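Phycocyanobilin lyase subunit alpha (PDB 5N3U) associates with its partner subunit CpcF to form a lyase, and is probably required for attaching the phycocyanobilin chromophore to the CpcA gene product. Local coordinates at residues 32-37 with 59-64; 63-66 with 70-73; 95-100 with 125-130; 134-139 with 143-148. All coordinates share one frame; numbering follows the deposited sequence.

Contact 1 of 4, residues 32-37 with 59-64; sequences SLRYYA and LEDEAD
Asp61 OD1 is gripped from two sides. Arg34 NH1 makes a salt bridge to Asp61 OD1 at 3.2 Å, and the backbone N of Ala63 adds a weak hydrogen bond to the same oxygen. The carboxylate oxygen sits at the edge of the guanidinium, in its plane, but the two flat groups are turned 67° from each other. The single-point approach leaves the second oxygen for other partners. Asp64 N donates to Asp61 OD2 at 3.0 Å on its syn side, which makes an Asx motif of residues 61-64. This motif follows helix 49-58 in a HEAT-like repeat, and the salt bridge ties it to helix 31-43. A water accepts from Arg34 NH1 at 3.1 Å and donates weakly to Asp61 OD2. Arg34 reaches across with an extended chain from CG to NE, and its NE is held by Ser28 O. Ala63 CB lies 3.6 Å from Arg34 NH1, at a slant to the guanidinium plane. An alanine in place of Asp61 is likely to leave NH1 without its charged mate and the amides of Ala63 and Asp64 without their acceptors. Asp64 points its CB toward the helix, and its OD1 makes a salt bridge with Lys137 of the beta subunit.

Contact 2 of 4, residues 63-66 with 70-73; sequences ADRT and GYPL
Arg65 and Tyr71 meet where the loop after helix 49-58 folds back just before helix 72-83, the loop between two helices in the HEAT-repeat region. Tyr71 is the N-cap residue of the second helix.

The polar contacts centre on Gly70 O. Thr66 N donates to Gly70 O at 3.0 Å and Arg65 NE donates to Gly70 O at 3.2 Å. The two donors come from opposite faces of the carbonyl plane, each well out of it and off the lone pairs. Arg65 CA adds a CH-O contact to Gly70 O at 3.1 Å. The guanidinium keeps this oxygen at its edge, and its NH2 bonds to Gly69 O.

The stack is a cation-pi contact. The Arg65 chain bends at chi2 and chi3 (-62° and -66°), which lays the guanidinium flat on the Tyr71 ring, planes 6° apart. Arg65 CZ is 3.8 Å from the ring centroid. The Tyr71 hydroxyl lies over the guanidinium face but is not hydrogen-bonded to it. A serine in place of Arg65 lacks the guanidinium, and the ring face would probably lose its cation and the carbonyls of Gly69 and Gly70 a donor each.

Packing gathers around Pro72. Thr66 CB touches Pro72 CG at 3.8 Å, while Thr66 OG1 bonds to Asp96 of the beta subunit. The proline ring also lies against the Asp64 carboxylate, Pro72 CB 3.5 Å from Asp64 OD2. On the backbone side, a water donates to Asp64 O at 2.8 Å and accepts weakly from Leu73 N.

Contact 3 of 4, residues 95-100 with 125-130; sequences NCLECP and IKLLDG
Leu97 and Leu127 have the same shape. Each sets its CG anti to the carbonyl carbon (chi1 -58° in Leu97, -62° in Leu127), which sends the isobutyl group out toward the other turn. The two side chains cross at about a right angle and meet by their methyls, Leu97 CD2 to Leu127 CD1 at 4.1 Å. Leu127 CD2 also reaches the Leu97 backbone, lying 3.5 Å from Leu97 O. The nearest CA atoms, those of Leu97 and Leu127, are 7.9 Å apart.

Each segment holds a type I turn, Cys96 to Cys99 and Lys126 to Asp129. The contact joins two similar turns, one next to helix 90-96 and one next to helix 121-126, in the HEAT-repeat region. Leu97 also packs on Leu112, and Leu127 on Val151 of helix 148-157.

Glu98 bends at chi2 (-60°) and runs past Leu127 in the opposite direction. Its OE2 comes to 3.9 Å from Leu127 CD2 and 4.0 Å from Lys126 CG. The ammonium group stays farther off, with Lys126 NZ 4.6 Å from Glu98 OE2, too far for a salt bridge. Lys126 is bent along most of its length.

The chemistry is mostly apolar. The methyls of Leu127 cover Leu97 O, a buried oxygen with no polar partner in the model. The charge pair of Glu98 and Lys126, both exposed, probably adds a loose attraction rather than a fixed bond.

Contact 4 of 4, residues 134-139 with 143-148; sequences QAVQVT and HLVQPY
Residues 134-139 and 143-148 are the two limbs of the long loop that joins helix 121-126 to helix 148-157 in the HEAT repeats. One direct backbone bond links them. Val145 N donates to Val136 O at 2.8 Å, nearly in line with the carbonyl (C=O...N 174°). Next to it a water bridges the limbs, accepting from Val138 N at 2.7 Å and donating to His143 O at 2.7 Å.

Side chains fill in around these bonds. Val145 has CG1 anti to its carbonyl carbon (chi1 -70°), and this methyl touches Val138 CG2 at 3.8 Å and, more loosely, Val136 CG2. Leu144 CD2 packs on Gln137 CB at 4.0 Å. Gln137 lays its CG against His143 O, while its NE2 bonds to Arg141 O. Ala135, the centre of an inverse gamma turn, sets CB over a face of the Tyr148 ring, 3.4 Å from Tyr148 CE2.

His143 ND1 donates to Leu144 O at 2.8 Å, almost straight, and the imidazole stacks on Phe102. With one direct bond, one water bridge and small apolar patches, the limbs are held at separate points, and no regular sheet forms between them.

Contact 2 is the buried one. Contacts 1, 3 and 4 are partly exposed. Contacts 1 and 2 share Ala63 and Asp64, so one loop is fixed first to helix 31-43 and then to the start of helix 72-83. Both also meet the beta subunit, whereas no other protein chain of the assembly touches contacts 3 and 4. Contact 3 touches contact 2 through Cys99 and Tyr71, and contact 4 through Leu128 and Tyr148. Contacts 1 and 4 are separate, about 14 Å apart at their nearest atoms. Charge carries contact 1, a cation-pi stack and a shared carbonyl contact 2, leucine packing contact 3, and backbone and water bonds contact 4.

Contact 1 of 4, residues 32-37 with 59-64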
loop_
_atom_site.group_PDB
_atom_site.type_symbol
_atom_site.label_atom_id
_atom_site.label_comp_id
_atom_site.label_asym_id
_atom_site.label_seq_id
_atom_site.Cartn_x
_atom_site.Cartn_y
_atom_site.Cartn_z
ATOM N N SER A 32 -12.074 -21.339 2.069
ATOM C CA SER A 32 -11.532 -19.996 1.875
ATOM C C SER A 32 -10.444 -19.674 2.867
ATOM O O SER A 32 -9.485 -18.992 2.567
ATOM C CB SER A 32 -12.633 -18.961 1.936
ATOM O OG SER A 32 -13.346 -19.041 0.733
ATOM N N LEU A 33 -10.632 -20.144 4.082
ATOM C CA LEU A 33 -9.712 -19.956 5.140
ATOM C C LEU A 33 -8.439 -20.762 4.895
ATOM O O LEU A 33 -7.333 -20.250 5.145
ATOM C CB LEU A 33 -10.381 -20.326 6.466
ATOM C CG LEU A 33 -9.569 -20.048 7.734
ATOM C CD1 LEU A 33 -9.219 -18.583 7.909
ATOM C CD2 LEU A 33 -10.305 -20.535 9.001
ATOM N N ARG A 34 -8.566 -21.993 4.405
ATOM C CA ARG A 34 -7.354 -22.719 3.993
ATOM C C ARG A 34 -6.576 -21.904 2.911
ATOM O O ARG A 34 -5.355 -21.816 2.946
ATOM C CB ARG A 34 -7.726 -24.031 3.295
ATOM C CG ARG A 34 -8.492 -24.987 4.153
ATOM C CD ARG A 34 -8.691 -26.251 3.331
ATOM N NE ARG A 34 -9.197 -27.297 4.204
ATOM C CZ ARG A 34 -9.248 -28.594 3.897
ATOM N NH1 ARG A 34 -8.797 -29.059 2.722
ATOM N NH2 ARG A 34 -9.746 -29.434 4.809
ATOM N N TYR A 35 -7.308 -21.419 1.914
ATOM C CA TYR A 35 -6.702 -20.667 0.789
ATOM C C TYR A 35 -5.959 -19.454 1.324
ATOM O O TYR A 35 -4.859 -19.191 0.947
ATOM C CB TYR A 35 -7.811 -20.307 -0.201
ATOM C CG TYR A 35 -7.414 -19.582 -1.436
ATOM C CD1 TYR A 35 -7.000 -20.286 -2.561
ATOM C CD2 TYR A 35 -7.448 -18.176 -1.518
ATOM C CE1 TYR A 35 -6.627 -19.631 -3.723
ATOM C CE2 TYR A 35 -7.111 -17.502 -2.722
ATOM C CZ TYR A 35 -6.719 -18.233 -3.794
ATOM O OH TYR A 35 -6.316 -17.656 -4.970
ATOM N N TYR A 36 -6.584 -18.716 2.218
ATOM C CA TYR A 36 -6.024 -17.523 2.766
ATOM C C TYR A 36 -4.804 -17.868 3.581
ATOM O O TYR A 36 -3.741 -17.252 3.472
ATOM C CB TYR A 36 -7.095 -16.783 3.590
ATOM C CG TYR A 36 -6.532 -15.499 4.120
ATOM C CD1 TYR A 36 -5.878 -15.479 5.308
ATOM C CD2 TYR A 36 -6.628 -14.323 3.384
ATOM C CE1 TYR A 36 -5.325 -14.361 5.804
ATOM C CE2 TYR A 36 -6.083 -13.145 3.857
ATOM C CZ TYR A 36 -5.447 -13.188 5.087
ATOM O OH TYR A 36 -4.895 -12.108 5.585
ATOM N N ALA A 37 -4.907 -18.925 4.358
ATOM C CA ALA A 37 -3.789 -19.293 5.216
ATOM C C ALA A 37 -2.548 -19.695 4.462
ATOM O O ALA A 37 -1.469 -19.347 4.832
ATOM C CB ALA A 37 -4.225 -20.427 6.150
ATOM N N LEU A 59 -0.311 -29.677 -1.313
ATOM C CA LEU A 59 -0.099 -29.998 -2.730
ATOM C C LEU A 59 -0.927 -31.197 -3.255
ATOM O O LEU A 59 -1.145 -31.324 -4.440
ATOM C CB LEU A 59 1.349 -30.183 -3.061
ATOM C CG LEU A 59 2.345 -29.090 -2.799
ATOM C CD1 LEU A 59 3.736 -29.507 -3.163
ATOM C CD2 LEU A 59 1.980 -27.872 -3.618
ATOM N N GLU A 60 -1.454 -32.025 -2.362
ATOM C CA GLU A 60 -2.323 -33.112 -2.749
ATOM C C GLU A 60 -3.797 -32.851 -2.396
ATOM O O GLU A 60 -4.602 -33.762 -2.513
ATOM C CB GLU A 60 -1.853 -34.391 -2.035
ATOM C CG GLU A 60 -0.501 -34.787 -2.611
ATOM C CD GLU A 60 0.274 -35.822 -1.781
ATOM O OE1 GLU A 60 1.350 -36.211 -2.276
ATOM O OE2 GLU A 60 -0.146 -36.233 -0.666
ATOM N N ASP A 61 -4.165 -31.603 -2.063
ATOM C CA ASP A 61 -5.561 -31.276 -1.803
ATOM C C ASP A 61 -6.502 -31.738 -2.868
ATOM O O ASP A 61 -6.314 -31.520 -4.093
ATOM C CB ASP A 61 -5.752 -29.765 -1.626
ATOM C CG ASP A 61 -7.175 -29.403 -1.224
ATOM O OD1 ASP A 61 -7.626 -29.913 -0.133
ATOM O OD2 ASP A 61 -7.863 -28.676 -1.990
ATOM N N GLU A 62 -7.600 -32.319 -2.407
ATOM C CA GLU A 62 -8.740 -32.600 -3.280
ATOM C C GLU A 62 -10.043 -31.861 -2.922
ATOM O O GLU A 62 -10.941 -31.918 -3.731
ATOM C CB GLU A 62 -9.074 -34.114 -3.268
ATOM C CG GLU A 62 -7.874 -34.968 -3.609
ATOM C CD GLU A 62 -7.626 -35.052 -5.109
ATOM O OE1 GLU A 62 -8.338 -34.400 -5.928
ATOM O OE2 GLU A 62 -6.708 -35.801 -5.500
ATOM N N ALA A 63 -10.149 -31.239 -1.763
ATOM C CA ALA A 63 -11.398 -30.550 -1.254
ATOM C C ALA A 63 -11.803 -29.344 -2.084
ATOM O O ALA A 63 -13.017 -29.110 -2.384
ATOM C CB ALA A 63 -11.166 -30.106 0.158
ATOM N N ASP A 64 -10.794 -28.597 -2.543
ATOM C CA ASP A 64 -11.083 -27.285 -3.226
ATOM C C ASP A 64 -10.828 -27.417 -4.725
ATOM O O ASP A 64 -9.640 -27.708 -5.165
ATOM C CB ASP A 64 -10.196 -26.176 -2.609
ATOM C CG ASP A 64 -10.660 -24.731 -2.968
ATOM O OD1 ASP A 64 -11.589 -24.616 -3.790
ATOM O OD2 ASP A 64 -10.119 -23.728 -2.383
HETATM O O HOH W 1 -9.007 -27.136 0.338
#

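Contact 2 of 4, residues 63-66 with 70-73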
loop_
_atom_site.group_PDB
_atom_site.type_symbol
_atom_site.label_atom_id
_atom_site.label_comp_id
_atom_site.label_asym_id
_atom_site.label_seq_id
_atom_site.Cartn_x
_atom_site.Cartn_y
_atom_site.Cartn_z
ATOM N N ALA A 63 -10.149 -31.239 -1.763
ATOM C CA ALA A 63 -11.398 -30.550 -1.254
ATOM C C ALA A 63 -11.803 -29.344 -2.084
ATOM O O ALA A 63 -13.017 -29.110 -2.384
ATOM C CB ALA A 63 -11.166 -30.106 0.158
ATOM N N ASP A 64 -10.794 -28.597 -2.543
ATOM C CA ASP A 64 -11.083 -27.285 -3.226
ATOM C C ASP A 64 -10.828 -27.417 -4.725
ATOM O O ASP A 64 -9.640 -27.708 -5.165
ATOM C CB ASP A 64 -10.196 -26.176 -2.609
ATOM C CG ASP A 64 -10.660 -24.731 -2.968
ATOM O OD1 ASP A 64 -11.589 -24.616 -3.790
ATOM O OD2 ASP A 64 -10.119 -23.728 -2.383
ATOM N N ARG A 65 -11.891 -27.220 -5.505
ATOM C CA ARG A 65 -11.825 -27.238 -6.948
ATOM C C ARG A 65 -12.523 -26.021 -7.514
ATOM O O ARG A 65 -13.509 -25.564 -6.936
ATOM C CB ARG A 65 -12.473 -28.468 -7.529
ATOM C CG ARG A 65 -11.963 -29.793 -7.004
ATOM C CD ARG A 65 -10.453 -30.018 -7.328
ATOM N NE ARG A 65 -10.156 -30.163 -8.730
ATOM C CZ ARG A 65 -10.211 -31.320 -9.402
ATOM N NH1 ARG A 65 -10.610 -32.464 -8.800
ATOM N NH2 ARG A 65 -9.841 -31.342 -10.679
ATOM N N THR A 66 -12.085 -25.567 -8.681
ATOM C CA THR A 66 -12.698 -24.432 -9.361
ATOM C C THR A 66 -12.951 -24.774 -10.822
ATOM O O THR A 66 -12.879 -25.928 -11.206
ATOM C CB THR A 66 -11.779 -23.156 -9.155
ATOM O OG1 THR A 66 -12.454 -21.935 -9.554
ATOM C CG2 THR A 66 -10.479 -23.252 -10.007
ATOM N N GLY A 70 -9.562 -26.812 -11.926
ATOM C CA GLY A 70 -8.519 -26.195 -11.072
ATOM C C GLY A 70 -8.481 -26.589 -9.616
ATOM O O GLY A 70 -9.491 -27.060 -9.038
ATOM N N TYR A 71 -7.312 -26.383 -8.994
ATOM C CA TYR A 71 -7.092 -26.730 -7.634
ATOM C C TYR A 71 -6.583 -25.494 -6.890
ATOM O O TYR A 71 -5.370 -25.329 -6.736
ATOM C CB TYR A 71 -6.013 -27.802 -7.575
ATOM C CG TYR A 71 -6.377 -29.176 -8.120
ATOM C CD1 TYR A 71 -6.150 -29.498 -9.440
ATOM C CD2 TYR A 71 -6.818 -30.205 -7.248
ATOM C CE1 TYR A 71 -6.408 -30.772 -9.915
ATOM C CE2 TYR A 71 -7.120 -31.458 -7.702
ATOM C CZ TYR A 71 -6.913 -31.735 -9.022
ATOM O OH TYR A 71 -7.221 -32.947 -9.511
ATOM N N PRO A 72 -7.485 -24.607 -6.411
ATOM C CA PRO A 72 -7.030 -23.355 -5.760
ATOM C C PRO A 72 -6.042 -23.513 -4.606
ATOM O O PRO A 72 -5.116 -22.761 -4.481
ATOM C CB PRO A 72 -8.330 -22.729 -5.241
ATOM C CG PRO A 72 -9.364 -23.228 -6.188
ATOM C CD PRO A 72 -8.953 -24.642 -6.563
ATOM N N LEU A 73 -6.256 -24.434 -3.717
ATOM C CA LEU A 73 -5.336 -24.523 -2.607
ATOM C C LEU A 73 -3.986 -25.069 -3.096
ATOM O O LEU A 73 -2.965 -24.698 -2.540
ATOM C CB LEU A 73 -5.908 -25.411 -1.433
ATOM C CG LEU A 73 -4.997 -25.556 -0.231
ATOM C CD1 LEU A 73 -4.806 -24.193 0.401
ATOM C CD2 LEU A 73 -5.551 -26.547 0.881
HETATM O O HOH W 2 -7.009 -27.393 -4.165
#

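Contact 3 of 4, residues 95-100 with 125-130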
loop_
_atom_site.group_PDB
_atom_site.type_symbol
_atom_site.label_atom_id
_atom_site.label_comp_id
_atom_site.label_asym_id
_atom_site.label_seq_id
_atom_site.Cartn_x
_atom_site.Cartn_y
_atom_site.Cartn_z
ATOM N N ASN A 95 6.173 -33.076 -8.694
ATOM C CA ASN A 95 4.936 -33.746 -9.027
ATOM C C ASN A 95 3.867 -32.827 -9.602
ATOM O O ASN A 95 3.107 -33.186 -10.471
ATOM C CB ASN A 95 4.309 -34.332 -7.749
ATOM C CG ASN A 95 4.981 -35.588 -7.271
ATOM O OD1 ASN A 95 5.737 -36.221 -7.997
ATOM N ND2 ASN A 95 4.704 -35.953 -6.029
ATOM N N CYS A 96 3.821 -31.614 -9.087
ATOM C CA CYS A 96 2.851 -30.615 -9.532
ATOM C C CYS A 96 3.072 -30.187 -11.008
ATOM O O CYS A 96 2.165 -29.665 -11.650
ATOM C CB CYS A 96 3.001 -29.369 -8.673
ATOM S SG CYS A 96 2.234 -29.578 -7.040
ATOM N N LEU A 97 4.279 -30.368 -11.513
ATOM C CA LEU A 97 4.571 -30.155 -12.927
ATOM C C LEU A 97 3.806 -31.084 -13.855
ATOM O O LEU A 97 3.727 -30.804 -15.063
ATOM C CB LEU A 97 6.061 -30.173 -13.242
ATOM C CG LEU A 97 6.928 -29.186 -12.527
ATOM C CD1 LEU A 97 8.398 -29.494 -12.886
ATOM C CD2 LEU A 97 6.553 -27.739 -12.964
ATOM N N GLU A 98 3.164 -32.117 -13.356
ATOM C CA GLU A 98 2.287 -32.930 -14.199
ATOM C C GLU A 98 0.844 -32.773 -13.782
ATOM O O GLU A 98 -0.022 -33.486 -14.324
ATOM C CB GLU A 98 2.657 -34.448 -14.119
ATOM C CG GLU A 98 3.931 -34.830 -14.899
ATOM C CD GLU A 98 3.909 -34.537 -16.422
ATOM O OE1 GLU A 98 3.124 -35.200 -17.164
ATOM O OE2 GLU A 98 4.700 -33.629 -16.900
ATOM N N CYS A 99 0.530 -31.784 -12.947
ATOM C CA CYS A 99 -0.845 -31.538 -12.564
ATOM C C CYS A 99 -1.631 -31.082 -13.794
ATOM O O CYS A 99 -1.141 -30.244 -14.578
ATOM C CB CYS A 99 -0.937 -30.416 -11.515
ATOM S SG CYS A 99 -2.670 -30.214 -10.866
ATOM N N PRO A 100 -2.892 -31.559 -13.945
ATOM C CA PRO A 100 -3.642 -31.078 -15.048
ATOM C C PRO A 100 -3.994 -29.621 -15.028
ATOM O O PRO A 100 -4.213 -29.072 -16.105
ATOM C CB PRO A 100 -4.973 -31.897 -15.013
ATOM C CG PRO A 100 -4.716 -33.020 -14.161
ATOM C CD PRO A 100 -3.613 -32.645 -13.212
ATOM N N ILE A 125 12.124 -30.129 -18.251
ATOM C CA ILE A 125 12.417 -30.434 -19.679
ATOM C C ILE A 125 11.269 -31.074 -20.439
ATOM O O ILE A 125 10.942 -30.715 -21.555
ATOM C CB ILE A 125 13.693 -31.241 -19.783
ATOM C CG1 ILE A 125 14.883 -30.295 -19.536
ATOM C CG2 ILE A 125 13.880 -31.885 -21.162
ATOM C CD1 ILE A 125 16.215 -31.038 -19.403
ATOM N N LYS A 126 10.549 -31.923 -19.762
ATOM C CA LYS A 126 9.395 -32.563 -20.355
ATOM C C LYS A 126 8.320 -31.553 -20.739
ATOM O O LYS A 126 7.626 -31.712 -21.750
ATOM C CB LYS A 126 8.902 -33.576 -19.310
ATOM C CG LYS A 126 7.579 -34.219 -19.597
ATOM C CD LYS A 126 7.660 -35.735 -19.435
ATOM C CE LYS A 126 8.149 -36.131 -18.076
ATOM N NZ LYS A 126 7.322 -37.288 -17.586
ATOM N N LEU A 127 8.166 -30.459 -20.002
ATOM C CA LEU A 127 7.155 -29.473 -20.385
ATOM C C LEU A 127 7.531 -28.674 -21.624
ATOM O O LEU A 127 6.710 -27.988 -22.192
ATOM C CB LEU A 127 6.855 -28.562 -19.199
ATOM C CG LEU A 127 6.273 -29.174 -17.952
ATOM C CD1 LEU A 127 5.934 -28.122 -16.949
ATOM C CD2 LEU A 127 4.997 -29.945 -18.225
ATOM N N LEU A 128 8.751 -28.801 -22.086
ATOM C CA LEU A 128 9.108 -28.230 -23.368
ATOM C C LEU A 128 8.945 -29.230 -24.550
ATOM O O LEU A 128 9.395 -28.957 -25.651
ATOM C CB LEU A 128 10.548 -27.729 -23.326
ATOM C CG LEU A 128 10.959 -26.694 -22.258
ATOM C CD1 LEU A 128 12.405 -26.198 -22.473
ATOM C CD2 LEU A 128 10.065 -25.504 -22.369
ATOM N N ASP A 129 8.377 -30.404 -24.316
ATOM C CA ASP A 129 8.046 -31.390 -25.405
ATOM C C ASP A 129 7.335 -30.755 -26.543
ATOM O O ASP A 129 6.446 -29.958 -26.362
ATOM C CB ASP A 129 7.185 -32.584 -24.915
ATOM C CG ASP A 129 8.004 -33.696 -24.154
ATOM O OD1 ASP A 129 9.281 -33.646 -24.082
ATOM O OD2 ASP A 129 7.348 -34.640 -23.593
ATOM N N GLY A 130 7.820 -31.012 -27.739
ATOM C CA GLY A 130 7.267 -30.438 -28.952
ATOM C C GLY A 130 7.904 -29.135 -29.342
ATOM O O GLY A 130 7.573 -28.624 -30.392
#

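Contact 4 of 4, residues 134-139 with 143-148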
loop_
_atom_site.group_PDB
_atom_site.type_symbol
_atom_site.label_atom_id
_atom_site.label_comp_id
_atom_site.label_asym_id
_atom_site.label_seq_id
_atom_site.Cartn_x
_atom_site.Cartn_y
_atom_site.Cartn_z
ATOM N N GLN A 134 4.931 -26.449 -30.797
ATOM C CA GLN A 134 3.788 -26.897 -29.969
ATOM C C GLN A 134 3.422 -25.921 -28.897
ATOM O O GLN A 134 2.489 -26.181 -28.157
ATOM C CB GLN A 134 4.091 -28.250 -29.368
ATOM C CG GLN A 134 4.356 -29.251 -30.522
ATOM C CD GLN A 134 3.915 -30.675 -30.266
ATOM O OE1 GLN A 134 3.420 -31.036 -29.184
ATOM N NE2 GLN A 134 4.129 -31.499 -31.254
ATOM N N ALA A 135 4.124 -24.777 -28.824
ATOM C CA ALA A 135 3.968 -23.827 -27.731
ATOM C C ALA A 135 2.890 -22.821 -28.066
ATOM O O ALA A 135 3.130 -21.606 -28.129
ATOM C CB ALA A 135 5.291 -23.170 -27.400
ATOM N N VAL A 136 1.650 -23.341 -28.212
ATOM C CA VAL A 136 0.534 -22.576 -28.721
ATOM C C VAL A 136 -0.428 -22.215 -27.600
ATOM O O VAL A 136 -0.263 -22.602 -26.389
ATOM C CB VAL A 136 -0.254 -23.359 -29.860
ATOM C CG1 VAL A 136 0.644 -23.707 -31.045
ATOM C CG2 VAL A 136 -0.892 -24.634 -29.358
ATOM N N GLN A 137 -1.424 -21.430 -27.978
ATOM C CA GLN A 137 -2.461 -21.027 -27.067
ATOM C C GLN A 137 -3.745 -21.725 -27.467
ATOM O O GLN A 137 -4.167 -21.574 -28.628
ATOM C CB GLN A 137 -2.635 -19.554 -27.237
ATOM C CG GLN A 137 -3.725 -18.987 -26.361
ATOM C CD GLN A 137 -3.503 -17.560 -26.025
ATOM O OE1 GLN A 137 -2.455 -17.002 -26.274
ATOM N NE2 GLN A 137 -4.468 -16.977 -25.382
ATOM N N VAL A 138 -4.382 -22.438 -26.544
ATOM C CA VAL A 138 -5.730 -23.073 -26.838
ATOM C C VAL A 138 -6.843 -22.042 -26.781
ATOM O O VAL A 138 -6.814 -21.128 -25.957
ATOM C CB VAL A 138 -6.059 -24.155 -25.809
ATOM C CG1 VAL A 138 -7.510 -24.626 -25.855
ATOM C CG2 VAL A 138 -5.135 -25.330 -26.032
ATOM N N THR A 139 -7.815 -22.154 -27.694
ATOM C CA THR A 139 -8.772 -21.048 -27.886
ATOM C C THR A 139 -9.582 -20.765 -26.610
ATOM O O THR A 139 -10.013 -21.671 -25.911
ATOM C CB THR A 139 -9.663 -21.328 -29.113
ATOM O OG1 THR A 139 -8.918 -20.900 -30.261
ATOM C CG2 THR A 139 -10.993 -20.552 -29.043
ATOM N N HIS A 143 -3.703 -18.242 -21.518
ATOM C CA HIS A 143 -2.386 -18.734 -21.223
ATOM C C HIS A 143 -1.975 -19.659 -22.374
ATOM O O HIS A 143 -2.789 -20.169 -23.125
ATOM C CB HIS A 143 -2.327 -19.429 -19.848
ATOM C CG HIS A 143 -3.263 -20.590 -19.662
ATOM N ND1 HIS A 143 -3.044 -21.824 -20.226
ATOM C CD2 HIS A 143 -4.403 -20.719 -18.931
ATOM C CE1 HIS A 143 -3.999 -22.664 -19.858
ATOM N NE2 HIS A 143 -4.831 -22.007 -19.071
ATOM N N LEU A 144 -0.690 -19.933 -22.469
ATOM C CA LEU A 144 -0.199 -20.935 -23.403
ATOM C C LEU A 144 -0.397 -22.294 -22.863
ATOM O O LEU A 144 -0.812 -22.433 -21.713
ATOM C CB LEU A 144 1.286 -20.681 -23.690
ATOM C CG LEU A 144 1.583 -19.295 -24.213
ATOM C CD1 LEU A 144 3.053 -18.996 -24.276
ATOM C CD2 LEU A 144 0.976 -19.079 -25.575
ATOM N N VAL A 145 -0.132 -23.314 -23.668
ATOM C CA VAL A 145 -0.356 -24.668 -23.272
ATOM C C VAL A 145 0.465 -25.130 -22.070
ATOM O O VAL A 145 0.009 -26.016 -21.310
ATOM C CB VAL A 145 -0.243 -25.714 -24.415
ATOM C CG1 VAL A 145 -1.418 -25.578 -25.372
ATOM C CG2 VAL A 145 1.114 -25.664 -25.093
ATOM N N GLN A 146 1.642 -24.494 -21.890
ATOM C CA GLN A 146 2.474 -24.733 -20.716
ATOM C C GLN A 146 3.000 -23.410 -20.244
ATOM O O GLN A 146 2.964 -22.433 -20.962
ATOM C CB GLN A 146 3.640 -25.704 -21.030
ATOM C CG GLN A 146 3.280 -27.124 -21.469
ATOM C CD GLN A 146 2.638 -27.864 -20.351
ATOM O OE1 GLN A 146 2.601 -27.399 -19.218
ATOM N NE2 GLN A 146 2.196 -29.029 -20.622
ATOM N N PRO A 147 3.408 -23.321 -18.962
ATOM C CA PRO A 147 3.927 -22.072 -18.433
ATOM C C PRO A 147 5.366 -21.915 -18.899
ATOM O O PRO A 147 6.336 -22.121 -18.142
ATOM C CB PRO A 147 3.831 -22.258 -16.905
ATOM C CG PRO A 147 3.992 -23.721 -16.713
ATOM C CD PRO A 147 3.285 -24.337 -17.903
ATOM N N TYR A 148 5.525 -21.594 -20.175
ATOM C CA TYR A 148 6.891 -21.573 -20.747
ATOM C C TYR A 148 7.782 -20.563 -20.086
ATOM O O TYR A 148 8.987 -20.845 -19.862
ATOM C CB TYR A 148 6.801 -21.324 -22.283
ATOM C CG TYR A 148 6.190 -22.518 -23.035
ATOM C CD1 TYR A 148 6.894 -23.705 -23.174
ATOM C CD2 TYR A 148 4.916 -22.451 -23.542
ATOM C CE1 TYR A 148 6.394 -24.744 -23.874
ATOM C CE2 TYR A 148 4.353 -23.522 -24.180
ATOM C CZ TYR A 148 5.065 -24.654 -24.353
ATOM O OH TYR A 148 4.549 -25.742 -24.986
HETATM O O HOH W 3 -3.330 -22.611 -24.013
#